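Local structure of chemotaxis protein CheX (Desulfovibrio desulfuricans subsp. desulfuricans str. G20, 3HM4) at residues Asn40-Val50 and Pro119-Ser130; Asn57-Cys68 and His146-Glu156. The protein probably acts in chemotaxis signalling as a CheX-type phosphatase that removes the phosphoryl group from the response regulator CheY. All coordinates share one frame; numbering follows the deposited sequence.

Contact 1 of 2, residues Asn40-Val50 and Pro119-Ser130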
loop_
_atom_site.group_PDB
_atom_site.type_symbol
_atom_site.label_atom_id
_atom_site.label_comp_id
_atom_site.label_asym_id
_atom_site.label_seq_id
_atom_site.Cartn_x
_atom_site.Cartn_y
_atom_site.Cartn_z
ATOM N N ASN A 40 -8.544 2.026 -13.694
ATOM C CA ASN A 40 -8.073 2.770 -12.510
ATOM C C ASN A 40 -7.930 1.899 -11.250
ATOM O O ASN A 40 -7.565 2.416 -10.199
ATOM C CB ASN A 40 -8.920 4.014 -12.217
ATOM C CG ASN A 40 -10.370 3.722 -11.939
ATOM O OD1 ASN A 40 -10.785 2.556 -11.805
ATOM N ND2 ASN A 40 -11.180 4.795 -11.858
ATOM N N VAL A 41 -8.237 0.601 -11.364
ATOM C CA VAL A 41 -8.143 -0.320 -10.266
ATOM C C VAL A 41 -7.586 -1.671 -10.685
ATOM O O VAL A 41 -7.652 -2.080 -11.832
ATOM C CB VAL A 41 -9.561 -0.635 -9.642
ATOM C CG1 VAL A 41 -10.177 0.601 -8.974
ATOM C CG2 VAL A 41 -10.527 -1.227 -10.701
ATOM N N ALA A 42 -6.980 -2.338 -9.724
ATOM C CA ALA A 42 -6.736 -3.783 -9.725
ATOM C C ALA A 42 -7.763 -4.350 -8.749
ATOM O O ALA A 42 -7.866 -3.843 -7.652
ATOM C CB ALA A 42 -5.322 -4.127 -9.264
ATOM N N LYS A 43 -8.528 -5.368 -9.152
ATOM C CA LYS A 43 -9.562 -5.965 -8.340
ATOM C C LYS A 43 -9.169 -7.382 -7.999
ATOM O O LYS A 43 -8.844 -8.181 -8.834
ATOM C CB LYS A 43 -10.902 -5.963 -9.060
ATOM C CG LYS A 43 -12.079 -6.414 -8.174
ATOM C CD LYS A 43 -13.336 -6.337 -8.911
ATOM C CE LYS A 43 -14.546 -6.786 -8.066
ATOM N NZ LYS A 43 -14.990 -5.826 -7.012
ATOM N N GLY A 44 -9.229 -7.690 -6.726
ATOM C CA GLY A 44 -8.891 -9.024 -6.305
ATOM C C GLY A 44 -9.114 -9.281 -4.856
ATOM O O GLY A 44 -9.815 -8.543 -4.209
ATOM N N ASP A 45 -8.499 -10.366 -4.382
ATOM C CA ASP A 45 -8.898 -10.983 -3.116
ATOM C C ASP A 45 -7.864 -10.876 -1.999
ATOM O O ASP A 45 -8.231 -10.709 -0.829
ATOM C CB ASP A 45 -9.362 -12.407 -3.430
ATOM C CG ASP A 45 -10.377 -12.433 -4.575
ATOM O OD1 ASP A 45 -11.224 -11.512 -4.601
ATOM O OD2 ASP A 45 -10.252 -13.258 -5.510
ATOM N N VAL A 46 -6.583 -10.931 -2.376
ATOM C CA VAL A 46 -5.470 -10.634 -1.491
ATOM C C VAL A 46 -4.521 -9.786 -2.329
ATOM O O VAL A 46 -4.172 -10.198 -3.447
ATOM C CB VAL A 46 -4.750 -11.856 -0.947
ATOM C CG1 VAL A 46 -3.500 -11.430 -0.081
ATOM C CG2 VAL A 46 -5.729 -12.724 -0.132
ATOM N N SER A 47 -4.129 -8.615 -1.822
ATOM C CA SER A 47 -3.120 -7.816 -2.476
ATOM C C SER A 47 -2.021 -7.489 -1.485
ATOM O O SER A 47 -2.216 -7.540 -0.270
ATOM C CB SER A 47 -3.678 -6.512 -3.030
ATOM O OG SER A 47 -4.681 -6.724 -4.019
ATOM N N ALA A 48 -0.886 -7.092 -2.037
ATOM C CA ALA A 48 0.200 -6.535 -1.235
ATOM C C ALA A 48 0.801 -5.391 -2.008
ATOM O O ALA A 48 0.768 -5.388 -3.241
ATOM C CB ALA A 48 1.235 -7.557 -0.857
ATOM N N VAL A 49 1.372 -4.437 -1.289
ATOM C CA VAL A 49 1.939 -3.263 -1.911
ATOM C C VAL A 49 3.128 -2.795 -1.114
ATOM O O VAL A 49 3.108 -2.870 0.120
ATOM C CB VAL A 49 0.879 -2.147 -2.108
ATOM C CG1 VAL A 49 0.268 -1.678 -0.794
ATOM C CG2 VAL A 49 1.439 -0.975 -2.916
ATOM N N VAL A 50 4.132 -2.270 -1.812
ATOM C CA VAL A 50 5.361 -1.802 -1.176
ATOM C C VAL A 50 5.936 -0.642 -1.950
ATOM O O VAL A 50 6.122 -0.732 -3.150
ATOM C CB VAL A 50 6.407 -2.949 -0.971
ATOM C CG1 VAL A 50 6.901 -3.609 -2.308
ATOM C CG2 VAL A 50 7.581 -2.459 -0.120
ATOM N N PRO A 119 6.174 -3.525 3.408
ATOM C CA PRO A 119 4.926 -3.839 2.706
ATOM C C PRO A 119 3.687 -3.751 3.587
ATOM O O PRO A 119 3.763 -3.788 4.805
ATOM C CB PRO A 119 5.124 -5.307 2.250
ATOM C CG PRO A 119 6.591 -5.553 2.393
ATOM C CD PRO A 119 7.044 -4.713 3.532
ATOM N N SER A 120 2.551 -3.691 2.897
ATOM C CA SER A 120 1.243 -3.887 3.521
ATOM C C SER A 120 0.494 -4.946 2.721
ATOM O O SER A 120 0.663 -5.062 1.499
ATOM C CB SER A 120 0.395 -2.612 3.598
ATOM O OG SER A 120 0.958 -1.676 4.504
ATOM N N VAL A 121 -0.330 -5.720 3.428
ATOM C CA VAL A 121 -1.149 -6.782 2.862
ATOM C C VAL A 121 -2.609 -6.421 3.059
ATOM O O VAL A 121 -3.036 -6.042 4.164
ATOM C CB VAL A 121 -0.821 -8.171 3.460
ATOM C CG1 VAL A 121 -1.811 -9.200 2.889
ATOM C CG2 VAL A 121 0.609 -8.561 3.184
ATOM N N ILE A 122 -3.370 -6.502 1.965
ATOM C CA ILE A 122 -4.768 -6.158 1.919
ATOM C C ILE A 122 -5.599 -7.416 1.694
ATOM O O ILE A 122 -5.283 -8.238 0.833
ATOM C CB ILE A 122 -5.058 -5.141 0.797
ATOM C CG1 ILE A 122 -4.298 -3.812 1.067
ATOM C CG2 ILE A 122 -6.561 -4.831 0.658
ATOM C CD1 ILE A 122 -3.004 -3.726 0.504
HETATM N N MSE A 123 -6.668 -7.583 2.480
HETATM C CA MSE A 123 -7.556 -8.703 2.281
HETATM C C MSE A 123 -9.012 -8.280 2.207
HETATM O O MSE A 123 -9.421 -7.301 2.818
HETATM C CB MSE A 123 -7.381 -9.711 3.402
HETATM C CG MSE A 123 -5.951 -10.227 3.599
HETATM SE SE MSE A 123 -5.741 -11.439 5.048
HETATM C CE MSE A 123 -4.097 -10.798 5.756
ATOM N N GLY A 124 -9.779 -9.060 1.470
ATOM C CA GLY A 124 -11.236 -8.891 1.338
ATOM C C GLY A 124 -11.598 -9.173 -0.092
ATOM O O GLY A 124 -10.988 -8.655 -1.000
ATOM N N ASP A 125 -12.587 -10.049 -0.310
ATOM C CA ASP A 125 -12.909 -10.458 -1.670
ATOM C C ASP A 125 -13.350 -9.257 -2.507
ATOM O O ASP A 125 -14.174 -8.435 -2.064
ATOM C CB ASP A 125 -14.053 -11.480 -1.689
ATOM C CG ASP A 125 -13.644 -12.844 -1.197
ATOM O OD1 ASP A 125 -12.491 -13.073 -0.801
ATOM O OD2 ASP A 125 -14.533 -13.726 -1.226
ATOM N N GLY A 126 -12.740 -9.107 -3.678
ATOM C CA GLY A 126 -13.137 -8.054 -4.592
ATOM C C GLY A 126 -12.803 -6.639 -4.166
ATOM O O GLY A 126 -13.402 -5.686 -4.674
ATOM N N HIS A 127 -11.835 -6.498 -3.252
ATOM C CA HIS A 127 -11.300 -5.155 -2.989
ATOM C C HIS A 127 -10.612 -4.635 -4.248
ATOM O O HIS A 127 -10.287 -5.387 -5.153
ATOM C CB HIS A 127 -10.350 -5.137 -1.780
ATOM C CG HIS A 127 -9.038 -5.814 -2.032
ATOM N ND1 HIS A 127 -8.763 -7.094 -1.607
ATOM C CD2 HIS A 127 -7.924 -5.372 -2.663
ATOM C CE1 HIS A 127 -7.530 -7.407 -1.992
ATOM N NE2 HIS A 127 -6.993 -6.383 -2.629
ATOM N N THR A 128 -10.366 -3.336 -4.256
ATOM C CA THR A 128 -9.563 -2.745 -5.273
ATOM C C THR A 128 -8.374 -2.010 -4.696
ATOM O O THR A 128 -8.433 -1.460 -3.605
ATOM C CB THR A 128 -10.345 -1.778 -6.174
ATOM O OG1 THR A 128 -10.896 -0.711 -5.411
ATOM C CG2 THR A 128 -11.491 -2.517 -6.886
ATOM N N ILE A 129 -7.294 -1.962 -5.472
ATOM C CA ILE A 129 -6.112 -1.183 -5.160
ATOM C C ILE A 129 -5.798 -0.327 -6.379
ATOM O O ILE A 129 -5.823 -0.811 -7.520
ATOM C CB ILE A 129 -4.931 -2.055 -4.696
ATOM C CG1 ILE A 129 -3.694 -1.201 -4.363
ATOM C CG2 ILE A 129 -4.563 -3.095 -5.706
ATOM C CD1 ILE A 129 -2.666 -1.909 -3.414
ATOM N N SER A 130 -5.499 0.937 -6.113
ATOM C CA SER A 130 -5.219 1.936 -7.127
ATOM C C SER A 130 -3.938 2.691 -6.778
ATOM O O SER A 130 -3.829 3.242 -5.704
ATOM C CB SER A 130 -6.347 2.973 -7.192
ATOM O OG SER A 130 -7.621 2.370 -7.517
HETATM O O HOH W 1 -10.198 -12.106 0.413
#
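Pro119 lies side by side with Val50, its CG 4.1 Å from Val50 CG2, beside the antiparallel pairing of strands 115-123 and 47-53. Paired backbone bonds join Ser120 to Val49 and Ile122 to Ser47. The CD1 of Ile122 touches Val49 CG1, and its CG2 covers one face of the His127 ring, 3.5 Å above the centre. At Gly124-His127 a type II turn swings the chain into a second antiparallel pairing, with strand 42-44; the partner chain turns its corner at Asp45 and Val46, a classic beta bulge facing Phe64 of strand 58-64. Gly126 N donates to Asp45 OD1 at 3.0 Å, while OD2 accepts from Lys66 N; Lys43 NZ bonds to a lone pair of Gly126 O. With CG between its backbone N and carbonyl carbon (chi1 71°), the His127 ring turns into the corner: ND1 donates to Gly124 O, NE2 and Ser47 OG share a bond of 2.7 Å, and Gly44 O lies above the opposite face, toward its rim. Ile129 reaches both strands, CG2 on Ala42 CB and CD1 on Val49 CB (each 3.8 Å). Ser130 OG donates to Asn40 O. Ala48 packs on helix 84-109, Ile129 on Thr63 of strand 58-64, and residues 120-123 and 128-130 pair with a strand of the second subunit.

Contact 2 of 2, residues Asn57-Cys68 and His146-Glu156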
loop_
_atom_site.group_PDB
_atom_site.type_symbol
_atom_site.label_atom_id
_atom_site.label_comp_id
_atom_site.label_asym_id
_atom_site.label_seq_id
_atom_site.Cartn_x
_atom_site.Cartn_y
_atom_site.Cartn_z
ATOM N N ASN A 57 10.293 7.852 -7.536
ATOM C CA ASN A 57 9.594 7.184 -6.444
ATOM C C ASN A 57 8.430 6.442 -7.041
ATOM O O ASN A 57 7.895 6.803 -8.071
ATOM C CB ASN A 57 9.102 8.240 -5.478
ATOM C CG ASN A 57 10.220 9.039 -4.881
ATOM O OD1 ASN A 57 11.222 8.502 -4.455
ATOM N ND2 ASN A 57 10.054 10.370 -4.893
ATOM N N GLY A 58 8.034 5.385 -6.392
ATOM C CA GLY A 58 6.990 4.542 -6.942
ATOM C C GLY A 58 6.576 3.449 -6.015
ATOM O O GLY A 58 6.688 3.600 -4.805
ATOM N N SER A 59 6.060 2.393 -6.620
ATOM C CA SER A 59 5.481 1.319 -5.843
ATOM C C SER A 59 5.426 0.031 -6.663
ATOM O O SER A 59 5.397 0.079 -7.891
ATOM C CB SER A 59 4.067 1.723 -5.497
ATOM O OG SER A 59 3.437 0.784 -4.676
ATOM N N ILE A 60 5.436 -1.087 -5.944
ATOM C CA ILE A 60 5.213 -2.417 -6.523
ATOM C C ILE A 60 4.010 -3.021 -5.795
ATOM O O ILE A 60 3.961 -2.999 -4.554
ATOM C CB ILE A 60 6.419 -3.367 -6.348
ATOM C CG1 ILE A 60 7.721 -2.713 -6.809
ATOM C CG2 ILE A 60 6.169 -4.732 -7.045
ATOM C CD1 ILE A 60 8.975 -3.467 -6.362
ATOM N N SER A 61 3.023 -3.522 -6.541
ATOM C CA SER A 61 1.924 -4.261 -5.920
ATOM C C SER A 61 1.724 -5.603 -6.596
ATOM O O SER A 61 2.135 -5.835 -7.725
ATOM C CB SER A 61 0.611 -3.466 -5.930
ATOM O OG SER A 61 0.182 -3.247 -7.241
ATOM N N VAL A 62 1.052 -6.479 -5.868
ATOM C CA VAL A 62 0.641 -7.763 -6.403
ATOM C C VAL A 62 -0.805 -7.999 -5.954
ATOM O O VAL A 62 -1.118 -7.809 -4.792
ATOM C CB VAL A 62 1.627 -8.874 -5.984
ATOM C CG1 VAL A 62 1.713 -9.008 -4.460
ATOM C CG2 VAL A 62 1.295 -10.177 -6.692
ATOM N N THR A 63 -1.678 -8.355 -6.891
ATOM C CA THR A 63 -3.079 -8.629 -6.630
ATOM C C THR A 63 -3.329 -10.072 -7.035
ATOM O O THR A 63 -3.151 -10.439 -8.210
ATOM C CB THR A 63 -4.025 -7.639 -7.298
ATOM O OG1 THR A 63 -3.838 -6.357 -6.713
ATOM C CG2 THR A 63 -5.488 -8.057 -7.145
ATOM N N PHE A 64 -3.713 -10.873 -6.053
ATOM C CA PHE A 64 -3.958 -12.299 -6.233
ATOM C C PHE A 64 -5.450 -12.611 -6.293
ATOM O O PHE A 64 -6.248 -12.030 -5.537
ATOM C CB PHE A 64 -3.417 -13.094 -5.027
ATOM C CG PHE A 64 -1.919 -13.076 -4.858
ATOM C CD1 PHE A 64 -1.138 -14.063 -5.448
ATOM C CD2 PHE A 64 -1.303 -12.083 -4.133
ATOM C CE1 PHE A 64 0.235 -14.077 -5.266
ATOM C CE2 PHE A 64 0.044 -12.098 -3.936
ATOM C CZ PHE A 64 0.830 -13.076 -4.519
ATOM N N THR A 65 -5.802 -13.571 -7.138
ATOM C CA THR A 65 -7.082 -14.255 -7.019
ATOM C C THR A 65 -7.072 -15.059 -5.693
ATOM O O THR A 65 -6.020 -15.502 -5.205
ATOM C CB THR A 65 -7.350 -15.186 -8.207
ATOM O OG1 THR A 65 -6.378 -16.257 -8.241
ATOM C CG2 THR A 65 -7.387 -14.436 -9.556
ATOM N N LYS A 66 -8.254 -15.360 -5.173
ATOM C CA LYS A 66 -8.375 -16.101 -3.920
ATOM C C LYS A 66 -7.660 -17.448 -4.014
ATOM O O LYS A 66 -6.899 -17.772 -3.100
ATOM C CB LYS A 66 -9.861 -16.317 -3.630
ATOM C CG LYS A 66 -10.145 -17.085 -2.373
ATOM C CD LYS A 66 -11.659 -17.260 -2.200
ATOM C CE LYS A 66 -12.258 -16.067 -1.632
ATOM N NZ LYS A 66 -11.844 -15.826 -0.188
ATOM N N GLN A 67 -7.881 -18.198 -5.086
ATOM C CA GLN A 67 -7.262 -19.526 -5.231
ATOM C C GLN A 67 -5.730 -19.430 -5.160
ATOM O O GLN A 67 -5.055 -20.278 -4.502
ATOM C CB GLN A 67 -7.635 -20.176 -6.595
ATOM C CG GLN A 67 -7.001 -21.571 -6.837
ATOM C CD GLN A 67 -7.186 -22.134 -8.235
ATOM O OE1 GLN A 67 -7.637 -21.466 -9.165
ATOM N NE2 GLN A 67 -6.754 -23.388 -8.406
ATOM N N CYS A 68 -5.187 -18.433 -5.862
ATOM C CA CYS A 68 -3.739 -18.316 -5.911
ATOM C C CYS A 68 -3.177 -17.932 -4.563
ATOM O O CYS A 68 -2.184 -18.515 -4.132
ATOM C CB CYS A 68 -3.360 -17.348 -7.017
ATOM S SG CYS A 68 -1.583 -17.319 -7.347
ATOM N N HIS A 146 -2.238 -22.730 -9.789
ATOM C CA HIS A 146 -3.348 -22.536 -8.900
ATOM C C HIS A 146 -3.932 -21.153 -9.045
ATOM O O HIS A 146 -4.081 -20.463 -8.060
ATOM C CB HIS A 146 -2.887 -22.734 -7.446
ATOM C CG HIS A 146 -2.372 -24.107 -7.176
ATOM N ND1 HIS A 146 -3.212 -25.168 -6.927
ATOM C CD2 HIS A 146 -1.110 -24.601 -7.149
ATOM C CE1 HIS A 146 -2.487 -26.260 -6.753
ATOM N NE2 HIS A 146 -1.211 -25.945 -6.890
ATOM N N GLY A 147 -4.243 -20.750 -10.269
ATOM C CA GLY A 147 -4.905 -19.462 -10.470
ATOM C C GLY A 147 -3.941 -18.335 -10.754
ATOM O O GLY A 147 -2.715 -18.489 -10.706
ATOM N N GLU A 148 -4.515 -17.162 -10.916
ATOM C CA GLU A 148 -3.770 -16.019 -11.421
ATOM C C GLU A 148 -3.457 -14.954 -10.398
ATOM O O GLU A 148 -4.052 -14.882 -9.325
ATOM C CB GLU A 148 -4.550 -15.374 -12.560
ATOM C CG GLU A 148 -4.763 -16.334 -13.704
ATOM C CD GLU A 148 -5.599 -15.784 -14.819
ATOM O OE1 GLU A 148 -6.014 -14.597 -14.790
ATOM O OE2 GLU A 148 -5.823 -16.548 -15.799
ATOM N N PHE A 149 -2.474 -14.130 -10.757
ATOM C CA PHE A 149 -2.191 -12.893 -10.035
ATOM C C PHE A 149 -1.618 -11.919 -11.054
ATOM O O PHE A 149 -1.199 -12.319 -12.135
ATOM C CB PHE A 149 -1.249 -13.121 -8.817
ATOM C CG PHE A 149 0.173 -13.513 -9.159
ATOM C CD1 PHE A 149 1.130 -12.527 -9.374
ATOM C CD2 PHE A 149 0.543 -14.839 -9.336
ATOM C CE1 PHE A 149 2.443 -12.862 -9.676
ATOM C CE2 PHE A 149 1.823 -15.165 -9.652
ATOM C CZ PHE A 149 2.793 -14.169 -9.852
ATOM N N THR A 150 -1.537 -10.666 -10.648
ATOM C CA THR A 150 -0.947 -9.624 -11.471
ATOM C C THR A 150 -0.009 -8.774 -10.628
ATOM O O THR A 150 -0.369 -8.414 -9.515
ATOM C CB THR A 150 -2.041 -8.693 -12.080
ATOM O OG1 THR A 150 -2.868 -9.456 -12.990
ATOM C CG2 THR A 150 -1.476 -7.518 -12.865
ATOM N N VAL A 151 1.170 -8.451 -11.163
ATOM C CA VAL A 151 2.129 -7.527 -10.559
ATOM C C VAL A 151 1.955 -6.191 -11.244
ATOM O O VAL A 151 1.792 -6.135 -12.476
ATOM C CB VAL A 151 3.592 -7.952 -10.765
ATOM C CG1 VAL A 151 4.599 -6.798 -10.431
ATOM C CG2 VAL A 151 3.880 -9.180 -9.944
ATOM N N GLU A 152 1.961 -5.100 -10.468
ATOM C CA GLU A 152 1.890 -3.757 -11.029
ATOM C C GLU A 152 2.998 -2.917 -10.453
ATOM O O GLU A 152 3.428 -3.136 -9.304
ATOM C CB GLU A 152 0.542 -3.110 -10.731
ATOM C CG GLU A 152 -0.631 -3.940 -11.250
ATOM C CD GLU A 152 -1.983 -3.381 -11.008
ATOM O OE1 GLU A 152 -2.117 -2.573 -10.089
ATOM O OE2 GLU A 152 -2.947 -3.856 -11.681
ATOM N N PHE A 153 3.485 -1.971 -11.233
ATOM C CA PHE A 153 4.457 -1.039 -10.708
ATOM C C PHE A 153 4.305 0.308 -11.364
ATOM O O PHE A 153 3.708 0.443 -12.446
ATOM C CB PHE A 153 5.905 -1.564 -10.796
ATOM C CG PHE A 153 6.465 -1.609 -12.180
ATOM C CD1 PHE A 153 6.336 -2.766 -12.972
ATOM C CD2 PHE A 153 7.127 -0.515 -12.726
ATOM C CE1 PHE A 153 6.853 -2.796 -14.262
ATOM C CE2 PHE A 153 7.634 -0.560 -14.016
ATOM C CZ PHE A 153 7.491 -1.683 -14.781
ATOM N N CYS A 154 4.842 1.318 -10.696
ATOM C CA CYS A 154 4.899 2.657 -11.272
ATOM C C CYS A 154 6.138 3.367 -10.746
ATOM O O CYS A 154 6.654 3.009 -9.686
ATOM C CB CYS A 154 3.670 3.488 -10.986
ATOM S SG CYS A 154 3.313 3.775 -9.246
ATOM N N LEU A 155 6.586 4.366 -11.510
ATOM C CA LEU A 155 7.696 5.233 -11.113
ATOM C C LEU A 155 7.411 6.639 -11.583
ATOM O O LEU A 155 6.960 6.808 -12.712
ATOM C CB LEU A 155 9.020 4.787 -11.712
ATOM C CG LEU A 155 9.733 3.580 -11.153
ATOM C CD1 LEU A 155 10.976 3.382 -12.034
ATOM C CD2 LEU A 155 10.118 3.786 -9.707
ATOM N N GLU A 156 7.659 7.627 -10.742
ATOM C CA GLU A 156 7.445 9.038 -11.124
ATOM C C GLU A 156 8.554 9.923 -10.603
ATOM O O GLU A 156 9.195 9.612 -9.607
ATOM C CB GLU A 156 6.103 9.596 -10.640
ATOM C CG GLU A 156 5.990 9.686 -9.088
ATOM C CD GLU A 156 4.674 10.281 -8.614
ATOM O OE1 GLU A 156 3.648 10.021 -9.258
ATOM O OE2 GLU A 156 4.656 10.997 -7.568
ATOM O OXT GLU A 156 8.709 10.990 -11.219
HETATM O O HOH W 2 7.321 11.484 -6.084
HETATM O O HOH W 3 -1.949 -4.700 -7.799
HETATM O O HOH W 4 -5.739 -24.472 -6.170
#
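Strands 58-64 and 149-155 run antiparallel, their axes 4.6 Å apart at 165°, with regular paired backbone bonds from Asn57-Glu156 to Thr63-Thr150. They are neighbouring strands within the six-stranded antiparallel sheet of the CheX fold. On the face turned to helix 10-25, Phe64 and Phe149 lie side by side and point the same way, their ring centroids 5.3 Å apart and planes inclined by 37°. Phe64 CD1 reaches Phe149 CB at 3.5 Å. With CG between its own backbone N and carbonyl carbon (chi1 68°), the Phe149 ring also meets Cys68 SG at CD2, an oblique sulfur-aromatic contact; Thr17 and Leu21 of helix 10-25 pack against it. The other face is largely polar. There Ser61 OG lies 3.5 Å from Glu152 CB, and one water joins Ser61 OG to Thr63 OG1, with a weak bond to Glu152 OE1. Outside the pair, Ser61 OG bonds to His131, Thr63 OG1 to Ser47, and Glu152 forms a salt bridge with Lys37. Beyond Phe64 the chain enters helix 66-77 with Thr65 as N-cap, its OG1 accepting a weak bond from Cys68 N. Glu148 O takes two donors from this one residue, Thr65 N at 3.1 Å and Thr65 OG1 at 2.9 Å, the hydroxyl bond lying on a lone pair in the carbonyl plane.

Overall arrangement
Contacts 1 and 2 touch, their centres about 8 Å apart, because strands 47-53 and 58-64 follow each other in the chain and lie next to each other in the six-stranded sheet. Val46 O with Phe64 N (2.7 Å) and Val50 N with Ile60 O (2.8 Å) probably form hydrogen bonds across that seam. Within the sheet, four successive strands are 149-155, 58-64, 47-53 and 115-123, and the last pairs with the second subunit. Lys66 ties the corner of contact 1 to the helix start in contact 2, its N bonding to Asp45 OD2 and its NZ forming a salt bridge with Asp125 OD1. Unidentified ligand atoms, probably from the crystallisation liquor, hydrogen-bond to Ser120 OG in contact 1 and to Ser59 OG in contact 2.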